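PDB 3B5E: Mll8374 protein from Mesorhizobium loti, which probably hydrolyses carboxylic esters as a serine carboxylesterase of the alpha/beta-hydrolase fold. Local coordinates for residues L35-E43 against Q68-E76; I159-D169 against A188-H199. One frame throughout, in Å; residues are numbered along the deposited sequence. Where two conformers were deposited one is given.

Overall arrangement
Both contacts reach the same central sheet of an alpha/beta-hydrolase fold. In contact 1 the chain leaving strand 32-36 meets the hairpin 66-73. Contact 2 pairs strands 160-166 and 189-195, the latter outermost in the sheet. Their centres lie 21 Å apart, and their nearest atoms about 7 Å, without touching. The probable active site relates them. Contact 2 holds Asp-169 and His-199 of a likely Ser-His-Asp triad, and Ser-119 is its probable nucleophile. In contact 1, Trp-74 touches the probable nucleophile elbow around Ser-119. A sulfate held by Ser-39 and Arg-73 of contact 1 lies about 5 Å from the side chain of His-199.

Contact 1 of 2, residues L35-E43 against Q68-E76; sequences LLHGSGVDE and QEDGFRWFE. With SO4 (sulfate ion), chain C; EDO (1,2-ethanediol), chain E.
Trp-74 meets His-37 and Leu-36 with different parts of its indole. Its NE1 donates to the carbonyl O of His-37 at 2.9 Å, with that oxygen near the ring plane. The bond is bent, at 139°. Two backbone bonds join the segments: Gly-40 N to Phe-72 O at 2.8 Å, and Phe-72 N to Val-41 O. Gly-71 packs its CA against the carbonyl oxygens of Gly-40 and Val-41. A CB at Gly-71 would clash with the backbone of 40-41.

Leu-36 sets CD2 over the face of the Trp-74 six-membered ring, 3.9 Å from its centroid.

The His-37 imidazole has Trp-74 NE1 over one face and Asp-42 CA over the other. Its plane is turned 39° from the indole's. CG sits between the backbone N and the carbonyl carbon (chi1 64°), which lays the ring against Val-41 and Asp-42. His-37 ND1 donates to Gly-38 O at 2.7 Å, almost straight. NE2 is bonded to Gly-64 N, so both ring nitrogens are engaged and the ring's rotation is fixed.

Segment 35-43 holds the end of strand 32-36 and the loop that follows it, in an alpha/beta-hydrolase sheet. In this fold the corresponding loop commonly borders the oxyanion hole. Segment 68-76 carries the second strand of a small hairpin, with a type II' turn from Gln-68 to Gly-71.

The Arg-73 guanidinium carries the polar contacts on the sulfate side. Near its plane, NH1 donates to Gln-68 OE1 at 2.8 Å, and NE and NH2 both to Phe-75 O. Arg-73 NH1 also reaches sulfate O2 at 2.9 Å. Ser-39 OG donates to the same O2 at 2.7 Å. The sulfate probably comes from the crystallisation liquor. A water bridges Asp-42 OD2 and Asp-70 O, while Asp-42 OD1 bonds Thr-44 OG1.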
# COMPACT_ATOMS: atom_id res chain seq x y z
N LEU A 35 5.83 -1.38 -1.98
CA LEU A 35 4.90 -2.49 -2.12
C LEU A 35 4.60 -3.09 -0.75
O LEU A 35 5.53 -3.43 -0.00
CB LEU A 35 5.47 -3.56 -3.05
CG LEU A 35 6.08 -3.14 -4.38
CD1 LEU A 35 6.57 -4.44 -5.09
CD2 LEU A 35 5.09 -2.42 -5.22
N LEU A 36 3.30 -3.21 -0.42
CA LEU A 36 2.84 -3.82 0.83
C LEU A 36 1.85 -4.93 0.54
O LEU A 36 0.68 -4.69 0.18
CB LEU A 36 2.22 -2.78 1.77
CG LEU A 36 3.11 -1.66 2.31
CD1 LEU A 36 3.26 -0.50 1.28
CD2 LEU A 36 2.66 -1.10 3.68
N HIS A 37 2.33 -6.14 0.74
CA HIS A 37 1.64 -7.39 0.47
C HIS A 37 0.36 -7.63 1.29
O HIS A 37 0.15 -7.04 2.33
CB HIS A 37 2.65 -8.55 0.68
CG HIS A 37 3.15 -8.69 2.09
ND1 HIS A 37 2.39 -9.25 3.10
CD2 HIS A 37 4.31 -8.30 2.67
CE1 HIS A 37 3.06 -9.19 4.24
NE2 HIS A 37 4.24 -8.63 4.01
N GLY A 38 -0.47 -8.57 0.82
CA GLY A 38 -1.61 -9.05 1.57
C GLY A 38 -1.19 -9.92 2.74
O GLY A 38 -0.05 -10.40 2.82
N SER A 39 -2.13 -10.15 3.64
CA SER A 39 -1.86 -10.95 4.84
C SER A 39 -1.62 -12.41 4.49
O SER A 39 -2.24 -12.95 3.56
CB SER A 39 -2.99 -10.83 5.84
OG SER A 39 -4.08 -11.64 5.47
N GLY A 40 -0.71 -13.04 5.23
CA GLY A 40 -0.42 -14.45 5.07
C GLY A 40 0.61 -14.80 4.04
O GLY A 40 0.90 -15.97 3.87
N VAL A 41 1.21 -13.80 3.40
CA VAL A 41 2.23 -14.00 2.35
C VAL A 41 3.43 -13.10 2.66
O VAL A 41 3.49 -12.51 3.74
CB VAL A 41 1.61 -13.77 0.93
CG1 VAL A 41 0.52 -14.81 0.68
CG2 VAL A 41 1.05 -12.35 0.81
N ASP A 42 4.37 -12.97 1.73
CA ASP A 42 5.55 -12.15 1.99
C ASP A 42 5.79 -11.08 0.92
O ASP A 42 4.98 -10.86 0.00
CB ASP A 42 6.78 -13.06 2.21
CG ASP A 42 7.26 -13.75 0.94
OD1 ASP A 42 6.95 -13.32 -0.18
OD2 ASP A 42 7.99 -14.74 1.07
N GLU A 43 6.93 -10.40 1.05
CA GLU A 43 7.31 -9.26 0.23
C GLU A 43 7.60 -9.59 -1.23
O GLU A 43 7.71 -8.69 -2.04
CB GLU A 43 8.53 -8.58 0.85
CG GLU A 43 9.86 -9.24 0.58
CD GLU A 43 10.07 -10.60 1.26
OE1 GLU A 43 9.37 -10.91 2.24
OE2 GLU A 43 10.96 -11.35 0.81
N GLN A 68 2.08 -14.66 10.15
CA GLN A 68 0.78 -15.26 9.91
C GLN A 68 1.03 -16.49 9.07
O GLN A 68 1.31 -16.40 7.86
CB GLN A 68 -0.17 -14.34 9.19
CG GLN A 68 -1.45 -15.09 8.84
CD GLN A 68 -2.51 -14.17 8.37
OE1 GLN A 68 -2.60 -13.05 8.85
NE2 GLN A 68 -3.33 -14.62 7.40
N GLU A 69 0.96 -17.65 9.72
CA GLU A 69 1.23 -18.91 9.07
C GLU A 69 2.62 -18.85 8.44
O GLU A 69 3.58 -18.54 9.14
CB GLU A 69 0.11 -19.23 8.08
CG GLU A 69 -1.28 -19.13 8.71
CD GLU A 69 -2.30 -20.07 8.10
OE1 GLU A 69 -1.96 -20.82 7.15
OE2 GLU A 69 -3.45 -20.06 8.58
N ASP A 70 2.72 -19.10 7.14
CA ASP A 70 4.02 -19.09 6.43
C ASP A 70 4.40 -17.70 5.92
O ASP A 70 5.47 -17.53 5.32
CB ASP A 70 4.03 -20.08 5.27
CG ASP A 70 3.99 -21.54 5.75
OD1 ASP A 70 4.74 -21.89 6.70
OD2 ASP A 70 3.18 -22.31 5.18
N GLY A 71 3.55 -16.71 6.15
CA GLY A 71 3.83 -15.35 5.72
C GLY A 71 3.69 -14.39 6.86
O GLY A 71 4.05 -14.70 7.99
N PHE A 72 3.18 -13.20 6.54
CA PHE A 72 3.23 -12.04 7.42
C PHE A 72 1.98 -11.17 7.22
O PHE A 72 1.23 -11.30 6.22
CB PHE A 72 4.55 -11.26 7.18
CG PHE A 72 5.77 -12.12 7.33
CD1 PHE A 72 6.34 -12.31 8.58
CD2 PHE A 72 6.30 -12.83 6.24
CE1 PHE A 72 7.41 -13.18 8.74
CE2 PHE A 72 7.38 -13.69 6.40
CZ PHE A 72 7.93 -13.86 7.65
N ARG A 73 1.78 -10.29 8.18
CA ARG A 73 0.76 -9.27 8.11
C ARG A 73 1.27 -8.00 8.74
O ARG A 73 2.29 -8.00 9.41
CB ARG A 73 -0.54 -9.76 8.78
CG ARG A 73 -0.40 -10.22 10.26
CD ARG A 73 -1.75 -10.70 10.82
NE ARG A 73 -2.74 -9.64 10.66
CZ ARG A 73 -3.75 -9.64 9.80
NH1 ARG A 73 -4.03 -10.70 9.06
NH2 ARG A 73 -4.53 -8.56 9.73
N TRP A 74 0.51 -6.92 8.53
CA TRP A 74 0.93 -5.55 8.84
C TRP A 74 0.48 -5.06 10.21
O TRP A 74 1.10 -4.18 10.78
CB TRP A 74 0.44 -4.62 7.72
CG TRP A 74 1.17 -4.95 6.42
CD1 TRP A 74 0.72 -5.71 5.39
CD2 TRP A 74 2.51 -4.56 6.08
NE1 TRP A 74 1.69 -5.84 4.44
CE2 TRP A 74 2.80 -5.15 4.84
CE3 TRP A 74 3.49 -3.80 6.73
CZ2 TRP A 74 4.01 -4.96 4.21
CZ3 TRP A 74 4.68 -3.63 6.10
CH2 TRP A 74 4.94 -4.21 4.86
N PHE A 75 -0.61 -5.60 10.71
CA PHE A 75 -1.11 -5.27 12.05
C PHE A 75 -2.08 -6.36 12.50
O PHE A 75 -2.63 -7.08 11.69
CB PHE A 75 -1.75 -3.86 12.11
CG PHE A 75 -2.70 -3.55 10.99
CD1 PHE A 75 -4.01 -4.04 10.99
CD2 PHE A 75 -2.31 -2.73 9.94
CE1 PHE A 75 -4.90 -3.73 9.98
CE2 PHE A 75 -3.17 -2.45 8.90
CZ PHE A 75 -4.49 -2.94 8.92
N GLU A 76 -2.29 -6.46 13.80
CA GLU A 76 -3.04 -7.56 14.36
C GLU A 76 -4.52 -7.46 14.01
O GLU A 76 -5.10 -6.37 13.95
CB GLU A 76 -2.87 -7.61 15.88
CG GLU A 76 -1.43 -7.76 16.33
CD GLU A 76 -0.87 -9.20 16.22
OE1 GLU A 76 -1.55 -10.10 15.67
OE2 GLU A 76 0.29 -9.41 16.69
S SO4 C . -6.89 -9.34 6.62
O1 SO4 C . -6.33 -8.07 7.02
O2 SO4 C . -6.05 -10.48 6.95
O3 SO4 C . -6.99 -9.40 5.22
O4 SO4 C . -8.15 -9.55 7.31
C1 EDO E . 1.76 -17.37 13.19
O1 EDO E . 2.80 -18.00 12.43
C2 EDO E . 0.51 -18.24 13.21
O2 EDO E . -0.50 -17.69 12.36
O HOH W 1 7.75 -16.12 3.58

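Contact 2 of 2, residues I159-D169 against A188-H199; sequences IRTLIIAGAAD and AEVDARIIPSGH. With EDO (1,2-ethanediol), chain F.
His-199 ND1 donates to Asp-169 OD2 at 2.7 Å, nearly straight at 170°. The carboxylate oxygen lies in the imidazole plane, but the donor comes from above the carboxylate plane. The two planes are 71° apart. Both CG atoms lie anti to their backbone N (Asp-169 chi1 -171°), which sets the two side chains side by side. His-199 NE2 bonds Ser-119 OG, and Asp-169 OD1 takes Tyr-172 N. With an alanine replacing Asp-169, His-199 ND1 is likely to lose its acceptor and the imidazole to turn more freely.

The backbones form a parallel ladder. It runs from Glu-189 N to Ile-159 O at 2.8 Å up to Ala-167 N to Ile-195 O. Ala-168 N then bonds Ser-197 O.

Apolar pairs line both faces. Ile-163 CD1 meets Val-190 CG1 on the face packed by helix 176-185. On the other, Ile-164 CG2 touches Ile-195 CG1 at 3.8 Å, under helix 203-214. There, within strand 189-195, Arg-193 NE and NH2 form a side-on salt bridge to Asp-191.

The strands and helix 176-185 make a beta-alpha-beta unit at the sheet edge. Beyond the strand ends, the loops bring together the acid and histidine of a probable alpha/beta-hydrolase catalytic triad.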
# COMPACT_ATOMS: atom_id res chain seq x y z
N ILE A 159 -3.30 14.69 -2.22
CA ILE A 159 -2.98 13.28 -2.40
C ILE A 159 -3.93 12.64 -3.45
O ILE A 159 -5.14 12.80 -3.38
CB ILE A 159 -3.00 12.51 -1.04
CG1 ILE A 159 -1.97 13.13 -0.10
CG2 ILE A 159 -2.70 11.02 -1.21
CD1 ILE A 159 -2.07 12.61 1.33
N ARG A 160 -3.35 11.95 -4.42
CA ARG A 160 -4.13 11.15 -5.32
C ARG A 160 -4.12 9.70 -4.84
O ARG A 160 -3.04 9.10 -4.65
CB ARG A 160 -3.57 11.23 -6.73
CG ARG A 160 -3.68 12.60 -7.37
CD ARG A 160 -2.79 12.63 -8.66
NE ARG A 160 -3.37 11.82 -9.75
CZ ARG A 160 -2.81 10.77 -10.39
NH1 ARG A 160 -1.60 10.28 -10.13
NH2 ARG A 160 -3.52 10.20 -11.35
N THR A 161 -5.32 9.15 -4.70
CA THR A 161 -5.52 7.78 -4.28
C THR A 161 -6.33 7.04 -5.34
O THR A 161 -7.37 7.54 -5.80
CB THR A 161 -6.28 7.73 -2.95
OG1 THR A 161 -5.72 8.71 -2.06
CG2 THR A 161 -6.18 6.34 -2.34
N LEU A 162 -5.82 5.89 -5.76
CA LEU A 162 -6.54 4.97 -6.61
C LEU A 162 -7.03 3.82 -5.69
O LEU A 162 -6.27 3.33 -4.86
CB LEU A 162 -5.62 4.43 -7.71
CG LEU A 162 -6.14 3.27 -8.54
CD1 LEU A 162 -7.28 3.67 -9.52
CD2 LEU A 162 -4.95 2.65 -9.28
N ILE A 163 -8.30 3.42 -5.87
CA ILE A 163 -8.90 2.26 -5.20
C ILE A 163 -9.41 1.32 -6.27
O ILE A 163 -10.08 1.78 -7.25
CB ILE A 163 -10.06 2.69 -4.24
CG1 ILE A 163 -9.52 3.51 -3.07
CG2 ILE A 163 -10.88 1.46 -3.80
CD1 ILE A 163 -10.61 4.24 -2.29
N ILE A 164 -9.06 0.03 -6.18
CA ILE A 164 -9.65 -0.96 -7.06
C ILE A 164 -10.35 -2.03 -6.26
O ILE A 164 -9.72 -2.78 -5.51
CB ILE A 164 -8.63 -1.62 -7.96
CG1 ILE A 164 -7.74 -0.58 -8.64
CG2 ILE A 164 -9.37 -2.54 -9.01
CD1 ILE A 164 -6.81 -1.18 -9.69
N ALA A 165 -11.68 -2.04 -6.39
CA ALA A 165 -12.59 -2.98 -5.75
C ALA A 165 -12.90 -4.09 -6.70
O ALA A 165 -12.99 -3.92 -7.92
CB ALA A 165 -13.90 -2.28 -5.34
N GLY A 166 -13.18 -5.26 -6.12
CA GLY A 166 -13.60 -6.37 -6.94
C GLY A 166 -15.11 -6.57 -6.87
O GLY A 166 -15.66 -6.73 -5.81
N ALA A 167 -15.78 -6.62 -8.02
CA ALA A 167 -17.27 -6.84 -8.07
C ALA A 167 -17.65 -8.17 -7.45
O ALA A 167 -18.72 -8.30 -6.85
CB ALA A 167 -17.79 -6.83 -9.57
N ALA A 168 -16.76 -9.15 -7.59
CA ALA A 168 -16.97 -10.52 -7.13
C ALA A 168 -16.39 -10.73 -5.73
O ALA A 168 -16.37 -11.84 -5.22
CB ALA A 168 -16.36 -11.51 -8.13
N ASP A 169 -15.88 -9.64 -5.12
CA ASP A 169 -15.30 -9.68 -3.77
C ASP A 169 -16.46 -9.59 -2.79
O ASP A 169 -16.86 -8.53 -2.35
CB ASP A 169 -14.29 -8.55 -3.60
CG ASP A 169 -13.47 -8.66 -2.29
OD1 ASP A 169 -13.85 -9.49 -1.39
OD2 ASP A 169 -12.47 -7.93 -2.19
N ALA A 188 -8.61 13.97 -0.17
CA ALA A 188 -7.88 13.21 -1.18
C ALA A 188 -8.62 13.27 -2.52
O ALA A 188 -9.84 13.38 -2.58
CB ALA A 188 -7.70 11.78 -0.73
N GLU A 189 -7.86 13.22 -3.60
CA GLU A 189 -8.43 13.06 -4.93
C GLU A 189 -8.53 11.56 -5.22
O GLU A 189 -7.55 10.89 -5.52
CB GLU A 189 -7.56 13.77 -5.95
CG GLU A 189 -7.88 13.45 -7.40
CD GLU A 189 -7.06 14.28 -8.38
OE1 GLU A 189 -6.48 15.32 -7.94
OE2 GLU A 189 -6.97 13.89 -9.57
N VAL A 190 -9.75 11.05 -5.14
CA VAL A 190 -9.98 9.60 -5.20
C VAL A 190 -10.39 9.20 -6.62
O VAL A 190 -11.23 9.83 -7.24
CB VAL A 190 -11.09 9.17 -4.19
CG1 VAL A 190 -11.29 7.64 -4.22
CG2 VAL A 190 -10.79 9.67 -2.74
N ASP A 191 -9.76 8.15 -7.13
CA ASP A 191 -10.18 7.51 -8.35
C ASP A 191 -10.47 6.07 -7.98
O ASP A 191 -9.55 5.31 -7.76
CB ASP A 191 -9.04 7.54 -9.34
CG ASP A 191 -9.39 6.93 -10.64
OD1 ASP A 191 -10.46 6.31 -10.76
OD2 ASP A 191 -8.56 7.07 -11.58
N ALA A 192 -11.75 5.72 -7.87
CA ALA A 192 -12.17 4.38 -7.43
C ALA A 192 -12.86 3.61 -8.57
O ALA A 192 -13.73 4.16 -9.29
CB ALA A 192 -13.09 4.47 -6.21
N ARG A 193 -12.39 2.37 -8.76
CA ARG A 193 -12.85 1.46 -9.82
C ARG A 193 -13.44 0.21 -9.20
O ARG A 193 -13.04 -0.22 -8.12
CB ARG A 193 -11.69 1.00 -10.74
CG ARG A 193 -10.80 2.08 -11.23
CD ARG A 193 -11.52 3.08 -12.09
NE ARG A 193 -10.61 4.14 -12.50
CZ ARG A 193 -9.84 4.08 -13.58
NH1 ARG A 193 -9.91 3.07 -14.42
NH2 ARG A 193 -9.01 5.07 -13.84
N ILE A 194 -14.41 -0.37 -9.91
CA ILE A 194 -14.90 -1.72 -9.64
C ILE A 194 -14.63 -2.53 -10.89
O ILE A 194 -15.05 -2.10 -11.97
CB ILE A 194 -16.42 -1.78 -9.35
CG1 ILE A 194 -16.83 -0.95 -8.13
CG2 ILE A 194 -16.87 -3.25 -9.16
CD1 ILE A 194 -18.36 -0.61 -8.04
N ILE A 195 -13.94 -3.67 -10.75
CA ILE A 195 -13.61 -4.54 -11.89
C ILE A 195 -14.31 -5.86 -11.65
O ILE A 195 -14.80 -6.09 -10.54
CB ILE A 195 -12.05 -4.67 -12.11
CG1 ILE A 195 -11.30 -5.25 -10.90
CG2 ILE A 195 -11.44 -3.31 -12.52
CD1 ILE A 195 -9.80 -5.73 -11.23
N PRO A 196 -14.47 -6.69 -12.68
CA PRO A 196 -15.21 -7.97 -12.48
C PRO A 196 -14.56 -8.99 -11.55
O PRO A 196 -15.23 -9.93 -11.12
CB PRO A 196 -15.34 -8.53 -13.91
CG PRO A 196 -15.15 -7.29 -14.81
CD PRO A 196 -14.16 -6.44 -14.10
N SER A 197 -13.29 -8.79 -11.23
CA SER A 197 -12.53 -9.67 -10.34
C SER A 197 -13.11 -9.81 -8.94
O SER A 197 -13.92 -8.99 -8.48
CB SER A 197 -11.07 -9.19 -10.25
OG SER A 197 -10.52 -9.26 -11.52
N GLY A 198 -12.72 -10.89 -8.28
CA GLY A 198 -12.96 -11.03 -6.86
C GLY A 198 -11.90 -10.37 -6.00
O GLY A 198 -11.37 -9.30 -6.32
N HIS A 199 -11.60 -11.00 -4.87
CA HIS A 199 -10.57 -10.48 -3.96
C HIS A 199 -9.13 -10.68 -4.48
O HIS A 199 -8.24 -9.98 -4.04
CB HIS A 199 -10.72 -11.10 -2.58
CG HIS A 199 -9.96 -10.37 -1.53
ND1 HIS A 199 -10.31 -9.11 -1.11
CD2 HIS A 199 -8.84 -10.71 -0.84
CE1 HIS A 199 -9.46 -8.71 -0.18
NE2 HIS A 199 -8.54 -9.65 -0.02
C1 EDO F . -10.91 -14.29 -5.48
O1 EDO F . -10.88 -13.59 -6.77
C2 EDO F . -12.30 -14.56 -4.90
O2 EDO F . -12.82 -13.44 -4.16